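Local atomic coordinates of transcriptional regulator (Streptococcus dysgalactiae, PDB entry 4YV9), a protein that probably binds DNA and regulates transcription in quorum sensing, acting as the Rgg2 receptor for SHP peptide pheromones. Residues L23-F36 with I43-L55. Numbering follows the deposited sequence.
Sequences LADEHLSKSQISRF and ISCSRLLNLLDKL
The segments pair in opposite chain directions: Leu23 CA lies 6.3 Å from Leu51 CA, and the CA atoms of His27 and Phe36 come nearest those of Arg47 and Ile43. Ser29 N-caps the first helix in a capping box with Gln32; Ser44 caps the second through Arg47 N.

Polar groups of helix 45-54 hold the loop 24-29. Arg47 comes side-on: NE lies 2.9 Å from His27 O and NH2 3.2 Å from the same oxygen, in the guanidinium plane. Arg47 NH1 makes a salt bridge with Glu42 of the second subunit. Asn50 ND2 donates to the syn lone pair of Asp25 OD2 at 3.0 Å, amide and carboxylate nearly coplanar. Lys54 brings NZ to that oxygen in a salt bridge whose modelled length is doubtfully short, and a water links NZ to Ala24 O. The other oxygen, OD1, closes an Asx turn onto His27 N and also takes Leu28 N.

Ile43, its CG1 set between backbone N and carbonyl carbon (chi1 59°), lays that atom over the Phe36 ring, 3.7 Å from the centroid, a CH-pi contact. Leu28 CD1 reaches Leu51 CD1 at 3.8 Å; Leu51 CD2 meets Ile33 CD1 at 3.6 Å.

Helix 20-23, the loop and helix 30-37 probably form the helix-turn-helix, 30-37 being the likely recognition helix, with helix 45-54 packed against it. Leu9 of helix 6-15 touches Phe36, Leu51 and Leu55, Ile20 packs on Ile33, and helix 59-66 meets Leu49 and Leu52, while a Cys45-Cys45 disulfide joins helix 45-54 to the second subunit.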
ATOM      1  N   LEU B  23       0.486  30.043   5.676  1.00 31.96           N
ATOM      2  CA  LEU B  23      -0.645  29.246   5.241  1.00 29.48           C
ATOM      3  C   LEU B  23      -1.867  30.066   4.841  1.00 33.76           C
ATOM      4  O   LEU B  23      -2.761  29.559   4.153  1.00 33.46           O
ATOM      5  CB  LEU B  23      -1.057  28.286   6.354  1.00 28.49           C
ATOM      6  CG  LEU B  23      -0.004  27.219   6.636  1.00 30.22           C
ATOM      7  CD1 LEU B  23      -0.511  26.285   7.727  1.00 35.52           C
ATOM      8  CD2 LEU B  23       0.239  26.488   5.366  1.00 28.29           C
ATOM      9  N   ALA B  24      -1.940  31.299   5.339  1.00 33.06           N
ATOM     10  CA  ALA B  24      -3.070  32.174   5.058  1.00 30.59           C
ATOM     11  C   ALA B  24      -3.111  32.592   3.593  1.00 30.62           C
ATOM     12  O   ALA B  24      -2.074  32.815   2.980  1.00 35.91           O
ATOM     13  CB  ALA B  24      -3.019  33.440   5.963  1.00 32.96           C
ATOM     14  N   ASP B  25      -4.315  32.718   3.051  1.00 33.51           N
ATOM     15  CA  ASP B  25      -4.510  33.263   1.711  1.00 36.32           C
ATOM     16  C   ASP B  25      -5.905  33.848   1.615  1.00 37.61           C
ATOM     17  O   ASP B  25      -6.540  34.102   2.639  1.00 39.92           O
ATOM     18  CB  ASP B  25      -4.276  32.194   0.622  1.00 40.07           C
ATOM     19  CG  ASP B  25      -5.160  30.963   0.788  1.00 40.38           C
ATOM     20  OD1 ASP B  25      -6.229  31.052   1.438  1.00 40.52           O
ATOM     21  OD2 ASP B  25      -4.798  29.904   0.225  1.00 39.09           O
ATOM     22  N   GLU B  26      -6.385  34.065   0.390  1.00 36.50           N
ATOM     23  CA  GLU B  26      -7.731  34.579   0.165  1.00 43.49           C
ATOM     24  C   GLU B  26      -8.841  33.667   0.693  1.00 42.69           C
ATOM     25  O   GLU B  26      -9.981  34.099   0.830  1.00 51.08           O
ATOM     26  CB  GLU B  26      -7.954  34.824  -1.331  1.00 55.71           C
ATOM     27  CG  GLU B  26      -7.709  33.595  -2.194  1.00 59.83           C
ATOM     28  CD  GLU B  26      -7.992  33.839  -3.669  1.00 72.95           C
ATOM     29  OE1 GLU B  26      -8.781  34.760  -3.991  1.00 77.40           O
ATOM     30  OE2 GLU B  26      -7.420  33.107  -4.507  1.00 74.25           O
ATOM     31  N   HIS B  27      -8.520  32.409   0.971  1.00 52.56           N
ATOM     32  CA  HIS B  27      -9.536  31.449   1.401  1.00 52.44           C
ATOM     33  C   HIS B  27      -9.663  31.386   2.926  1.00 45.17           C
ATOM     34  O   HIS B  27     -10.754  31.207   3.453  1.00 46.47           O
ATOM     35  CB  HIS B  27      -9.223  30.051   0.840  1.00 50.30           C
ATOM     36  CG  HIS B  27      -8.935  30.042  -0.631  1.00 52.11           C
ATOM     37  ND1 HIS B  27      -9.914  30.223  -1.583  1.00 54.58           N
ATOM     38  CD2 HIS B  27      -7.771  29.890  -1.312  1.00 48.88           C
ATOM     39  CE1 HIS B  27      -9.370  30.182  -2.786  1.00 55.47           C
ATOM     40  NE2 HIS B  27      -8.072  29.979  -2.649  1.00 52.28           N
ATOM     41  N   LEU B  28      -8.543  31.524   3.625  1.00 42.89           N
ATOM     42  CA  LEU B  28      -8.539  31.487   5.085  1.00 43.93           C
ATOM     43  C   LEU B  28      -7.553  32.496   5.646  1.00 36.06           C
ATOM     44  O   LEU B  28      -6.402  32.503   5.253  1.00 34.31           O
ATOM     45  CB  LEU B  28      -8.175  30.091   5.607  1.00 36.46           C
ATOM     46  CG  LEU B  28      -9.259  29.031   5.781  1.00 42.87           C
ATOM     47  CD1 LEU B  28      -8.661  27.758   6.414  1.00 40.33           C
ATOM     48  CD2 LEU B  28     -10.433  29.538   6.605  1.00 51.20           C
ATOM     49  N   SER B  29      -8.009  33.326   6.583  1.00 36.76           N
ATOM     50  CA  SER B  29      -7.136  34.299   7.229  1.00 36.69           C
ATOM     51  C   SER B  29      -6.277  33.643   8.307  1.00 42.81           C
ATOM     52  O   SER B  29      -6.527  32.501   8.692  1.00 42.50           O
ATOM     53  CB  SER B  29      -7.972  35.420   7.843  1.00 40.33           C
ATOM     54  OG  SER B  29      -8.831  34.876   8.838  1.00 41.99           O
ATOM     55  N   LYS B  30      -5.269  34.361   8.794  1.00 34.89           N
ATOM     56  CA  LYS B  30      -4.462  33.896   9.932  1.00 37.78           C
ATOM     57  C   LYS B  30      -5.373  33.589  11.124  1.00 40.83           C
ATOM     58  O   LYS B  30      -5.247  32.551  11.780  1.00 37.60           O
ATOM     59  CB  LYS B  30      -3.428  34.956  10.335  1.00 39.90           C
ATOM     60  CG  LYS B  30      -2.378  35.251   9.259  1.00 48.64           C
ATOM     61  CD  LYS B  30      -1.122  35.862   9.863  1.00 49.92           C
ATOM     62  CE  LYS B  30      -1.393  37.217  10.470  1.00 64.54           C
ATOM     63  NZ  LYS B  30      -0.141  37.829  10.986  1.00 71.52           N
ATOM     64  N   SER B  31      -6.292  34.514  11.360  1.00 39.70           N
ATOM     65  CA  SER B  31      -7.265  34.455  12.449  1.00 43.00           C
ATOM     66  C   SER B  31      -8.142  33.206  12.335  1.00 48.75           C
ATOM     67  O   SER B  31      -8.400  32.519  13.323  1.00 49.36           O
ATOM     68  CB  SER B  31      -8.120  35.725  12.445  1.00 46.47           C
ATOM     69  OG  SER B  31      -9.094  35.701  13.463  1.00 66.57           O
ATOM     70  N   GLN B  32      -8.582  32.899  11.123  1.00 44.27           N
ATOM     71  CA  GLN B  32      -9.460  31.756  10.923  1.00 49.51           C
ATOM     72  C   GLN B  32      -8.723  30.452  11.141  1.00 45.23           C
ATOM     73  O   GLN B  32      -9.290  29.479  11.657  1.00 43.05           O
ATOM     74  CB  GLN B  32     -10.080  31.803   9.531  1.00 41.85           C
ATOM     75  CG  GLN B  32     -11.201  32.852   9.441  1.00 47.47           C
ATOM     76  CD  GLN B  32     -11.725  33.018   8.041  1.00 49.89           C
ATOM     77  OE1 GLN B  32     -10.965  32.986   7.079  1.00 46.26           O
ATOM     78  NE2 GLN B  32     -13.036  33.187   7.915  1.00 64.19           N
ATOM     79  N   ILE B  33      -7.452  30.444  10.764  1.00 38.67           N
ATOM     80  CA  ILE B  33      -6.599  29.297  10.989  1.00 35.40           C
ATOM     81  C   ILE B  33      -6.326  29.088  12.481  1.00 42.43           C
ATOM     82  O   ILE B  33      -6.456  27.958  12.987  1.00 41.94           O
ATOM     83  CB  ILE B  33      -5.278  29.439  10.207  1.00 32.34           C
ATOM     84  CG1 ILE B  33      -5.585  29.426   8.702  1.00 36.45           C
ATOM     85  CG2 ILE B  33      -4.315  28.306  10.552  1.00 32.25           C
ATOM     86  CD1 ILE B  33      -4.381  29.664   7.801  1.00 35.54           C
ATOM     87  N   SER B  34      -5.948  30.154  13.182  1.00 38.44           N
ATOM     88  CA  SER B  34      -5.744  30.081  14.630  1.00 46.75           C
ATOM     89  C   SER B  34      -6.997  29.632  15.360  1.00 54.53           C
ATOM     90  O   SER B  34      -6.927  28.788  16.264  1.00 46.78           O
ATOM     91  CB  SER B  34      -5.301  31.432  15.203  1.00 53.74           C
ATOM     92  OG  SER B  34      -3.935  31.685  14.922  1.00 66.55           O
ATOM     93  N   ARG B  35      -8.140  30.210  14.997  1.00 46.11           N
ATOM     94  CA  ARG B  35      -9.375  29.867  15.689  1.00 53.49           C
ATOM     95  C   ARG B  35      -9.698  28.390  15.437  1.00 49.99           C
ATOM     96  O   ARG B  35     -10.169  27.699  16.333  1.00 53.39           O
ATOM     97  CB  ARG B  35     -10.527  30.783  15.272  1.00 52.14           C
ATOM     98  CG  ARG B  35     -10.430  32.165  15.941  1.00 59.41           C
ATOM     99  CD  ARG B  35     -11.658  33.057  15.739  1.00 57.82           C
ATOM    100  NE  ARG B  35     -12.896  32.463  16.246  1.00 73.40           N
ATOM    101  CZ  ARG B  35     -13.480  32.764  17.409  1.00 75.55           C
ATOM    102  NH1 ARG B  35     -12.954  33.666  18.233  1.00 74.99           N
ATOM    103  NH2 ARG B  35     -14.607  32.157  17.749  1.00 79.35           N
ATOM    104  N   PHE B  36      -9.398  27.906  14.236  1.00 46.54           N
ATOM    105  CA  PHE B  36      -9.561  26.481  13.947  1.00 55.63           C
ATOM    106  C   PHE B  36      -8.626  25.597  14.777  1.00 52.04           C
ATOM    107  O   PHE B  36      -9.056  24.584  15.339  1.00 51.93           O
ATOM    108  CB  PHE B  36      -9.337  26.190  12.461  1.00 45.63           C
ATOM    109  CG  PHE B  36      -9.314  24.725  12.143  1.00 44.81           C
ATOM    110  CD1 PHE B  36     -10.379  23.909  12.514  1.00 57.55           C
ATOM    111  CD2 PHE B  36      -8.229  24.157  11.503  1.00 42.27           C
ATOM    112  CE1 PHE B  36     -10.356  22.543  12.240  1.00 62.22           C
ATOM    113  CE2 PHE B  36      -8.199  22.795  11.219  1.00 47.28           C
ATOM    114  CZ  PHE B  36      -9.260  21.990  11.585  1.00 50.06           C
ATOM    115  N   ILE B  43     -13.744  24.946  10.215  1.00 57.98           N
ATOM    116  CA  ILE B  43     -13.524  25.327   8.823  1.00 53.37           C
ATOM    117  C   ILE B  43     -14.011  24.217   7.903  1.00 61.69           C
ATOM    118  O   ILE B  43     -14.203  23.071   8.338  1.00 63.50           O
ATOM    119  CB  ILE B  43     -12.043  25.615   8.524  1.00 54.56           C
ATOM    120  CG1 ILE B  43     -11.187  24.377   8.833  1.00 46.20           C
ATOM    121  CG2 ILE B  43     -11.562  26.832   9.304  1.00 51.19           C
ATOM    122  CD1 ILE B  43      -9.750  24.501   8.332  1.00 41.99           C
ATOM    123  N   SER B  44     -14.220  24.545   6.634  1.00 59.43           N
ATOM    124  CA  SER B  44     -14.732  23.551   5.706  1.00 60.59           C
ATOM    125  C   SER B  44     -13.647  22.538   5.390  1.00 58.23           C
ATOM    126  O   SER B  44     -12.450  22.821   5.534  1.00 57.26           O
ATOM    127  CB  SER B  44     -15.236  24.202   4.423  1.00 57.46           C
ATOM    128  OG  SER B  44     -14.161  24.649   3.620  1.00 52.01           O
ATOM    129  N   CYS B  45     -14.059  21.353   4.965  1.00 49.28           N
ATOM    130  CA  CYS B  45     -13.093  20.326   4.611  1.00 45.45           C
ATOM    131  C   CYS B  45     -12.212  20.835   3.476  1.00 46.44           C
ATOM    132  O   CYS B  45     -10.991  20.673   3.500  1.00 49.62           O
ATOM    133  CB  CYS B  45     -13.790  19.030   4.209  1.00 47.53           C
ATOM    134  SG  CYS B  45     -12.642  17.623   4.154  1.00 53.66           S
ATOM    135  N   SER B  46     -12.848  21.463   2.493  1.00 52.15           N
ATOM    136  CA  SER B  46     -12.146  22.020   1.341  1.00 51.26           C
ATOM    137  C   SER B  46     -11.049  22.992   1.774  1.00 45.66           C
ATOM    138  O   SER B  46      -9.947  22.974   1.253  1.00 43.68           O
ATOM    139  CB  SER B  46     -13.138  22.719   0.407  1.00 58.94           C
ATOM    140  OG  SER B  46     -12.679  22.667  -0.934  1.00 64.88           O
ATOM    141  N   ARG B  47     -11.343  23.832   2.754  1.00 46.11           N
ATOM    142  CA  ARG B  47     -10.343  24.787   3.205  1.00 48.46           C
ATOM    143  C   ARG B  47      -9.247  24.083   4.004  1.00 45.56           C
ATOM    144  O   ARG B  47      -8.070  24.461   3.926  1.00 40.64           O
ATOM    145  CB  ARG B  47     -11.016  25.911   3.998  1.00 48.51           C
ATOM    146  CG  ARG B  47     -11.731  26.868   3.061  1.00 47.79           C
ATOM    147  CD  ARG B  47     -12.719  27.795   3.750  1.00 57.74           C
ATOM    148  NE  ARG B  47     -12.688  29.123   3.141  1.00 71.56           N
ATOM    149  CZ  ARG B  47     -13.511  29.540   2.185  1.00 79.08           C
ATOM    150  NH1 ARG B  47     -14.463  28.743   1.723  1.00 83.74           N
ATOM    151  NH2 ARG B  47     -13.388  30.766   1.698  1.00 87.30           N
ATOM    152  N   LEU B  48      -9.618  23.035   4.738  1.00 39.66           N
ATOM    153  CA  LEU B  48      -8.620  22.227   5.427  1.00 36.96           C
ATOM    154  C   LEU B  48      -7.690  21.551   4.424  1.00 37.61           C
ATOM    155  O   LEU B  48      -6.469  21.538   4.611  1.00 38.23           O
ATOM    156  CB  LEU B  48      -9.281  21.166   6.314  1.00 39.79           C
ATOM    157  CG  LEU B  48      -8.311  20.218   7.029  1.00 43.21           C
ATOM    158  CD1 LEU B  48      -7.269  20.983   7.831  1.00 42.84           C
ATOM    159  CD2 LEU B  48      -9.086  19.278   7.938  1.00 43.47           C
ATOM    160  N   LEU B  49      -8.265  21.002   3.359  1.00 38.99           N
ATOM    161  CA  LEU B  49      -7.454  20.344   2.322  1.00 41.95           C
ATOM    162  C   LEU B  49      -6.439  21.276   1.685  1.00 40.63           C
ATOM    163  O   LEU B  49      -5.335  20.851   1.354  1.00 38.17           O
ATOM    164  CB  LEU B  49      -8.338  19.753   1.231  1.00 46.17           C
ATOM    165  CG  LEU B  49      -8.602  18.248   1.346  1.00 47.16           C
ATOM    166  CD1 LEU B  49      -9.259  17.904   2.663  1.00 45.04           C
ATOM    167  CD2 LEU B  49      -9.463  17.778   0.201  1.00 52.55           C
ATOM    168  N   ASN B  50      -6.835  22.532   1.494  1.00 36.29           N
ATOM    169  CA  ASN B  50      -5.946  23.578   0.983  1.00 38.49           C
ATOM    170  C   ASN B  50      -4.751  23.793   1.914  1.00 39.43           C
ATOM    171  O   ASN B  50      -3.610  23.891   1.462  1.00 39.49           O
ATOM    172  CB  ASN B  50      -6.739  24.888   0.810  1.00 39.26           C
ATOM    173  CG  ASN B  50      -5.928  26.012   0.140  1.00 38.95           C
ATOM    174  OD1 ASN B  50      -5.185  25.786  -0.809  1.00 40.12           O
ATOM    175  ND2 ASN B  50      -6.094  27.236   0.638  1.00 42.11           N
ATOM    176  N   LEU B  51      -5.024  23.871   3.216  1.00 38.12           N
ATOM    177  CA  LEU B  51      -3.973  23.998   4.228  1.00 36.12           C
ATOM    178  C   LEU B  51      -3.026  22.815   4.200  1.00 33.54           C
ATOM    179  O   LEU B  51      -1.801  22.972   4.226  1.00 33.96           O
ATOM    180  CB  LEU B  51      -4.575  24.113   5.633  1.00 36.56           C
ATOM    181  CG  LEU B  51      -5.444  25.311   5.958  1.00 41.95           C
ATOM    182  CD1 LEU B  51      -6.091  25.145   7.352  1.00 39.20           C
ATOM    183  CD2 LEU B  51      -4.604  26.577   5.897  1.00 40.96           C
ATOM    184  N   LEU B  52      -3.604  21.622   4.186  1.00 37.34           N
ATOM    185  CA  LEU B  52      -2.832  20.391   4.141  1.00 33.42           C
ATOM    186  C   LEU B  52      -1.935  20.302   2.905  1.00 36.61           C
ATOM    187  O   LEU B  52      -0.779  19.885   2.984  1.00 34.51           O
ATOM    188  CB  LEU B  52      -3.777  19.197   4.169  1.00 34.04           C
ATOM    189  CG  LEU B  52      -4.498  19.022   5.506  1.00 37.64           C
ATOM    190  CD1 LEU B  52      -5.334  17.746   5.494  1.00 41.50           C
ATOM    191  CD2 LEU B  52      -3.464  18.990   6.621  1.00 35.46           C
ATOM    192  N   ASP B  53      -2.494  20.665   1.760  1.00 35.66           N
ATOM    193  CA  ASP B  53      -1.732  20.661   0.522  1.00 38.02           C
ATOM    194  C   ASP B  53      -0.505  21.587   0.635  1.00 28.35           C
ATOM    195  O   ASP B  53       0.583  21.243   0.165  1.00 32.13           O
ATOM    196  CB  ASP B  53      -2.633  21.067  -0.647  1.00 40.41           C
ATOM    197  CG  ASP B  53      -1.891  21.124  -1.966  1.00 42.66           C
ATOM    198  OD1 ASP B  53      -1.125  20.198  -2.266  1.00 31.93           O
ATOM    199  OD2 ASP B  53      -2.071  22.115  -2.713  1.00 48.28           O
ATOM    200  N   LYS B  54      -0.679  22.742   1.257  1.00 30.35           N
ATOM    201  CA  LYS B  54       0.443  23.654   1.506  1.00 37.59           C
ATOM    202  C   LYS B  54       1.511  23.010   2.394  1.00 37.64           C
ATOM    203  O   LYS B  54       2.708  23.273   2.228  1.00 29.25           O
ATOM    204  CB  LYS B  54      -0.059  24.961   2.126  1.00 31.93           C
ATOM    205  CG  LYS B  54      -0.873  25.793   1.102  1.00 27.30           C
ATOM    206  CD  LYS B  54      -1.465  27.059   1.690  1.00 33.63           C
ATOM    207  CE  LYS B  54      -1.672  28.045   0.508  1.00 45.58           C
ATOM    208  NZ  LYS B  54      -2.640  29.107   0.766  1.00 51.14           N
ATOM    209  N   LEU B  55       1.070  22.155   3.313  1.00 34.82           N
ATOM    210  CA  LEU B  55       1.981  21.386   4.157  1.00 33.57           C
ATOM    211  C   LEU B  55       2.432  20.063   3.532  1.00 33.96           C
ATOM    212  O   LEU B  55       3.145  19.293   4.178  1.00 34.15           O
ATOM    213  CB  LEU B  55       1.316  21.096   5.510  1.00 31.53           C
ATOM    214  CG  LEU B  55       0.932  22.322   6.348  1.00 29.68           C
ATOM    215  CD1 LEU B  55      -0.010  21.898   7.500  1.00 31.74           C
ATOM    216  CD2 LEU B  55       2.174  22.992   6.905  1.00 29.25           C
TER
HETATM  217  O   HOH W   1      -0.481  30.619   1.651  1.00 39.68           O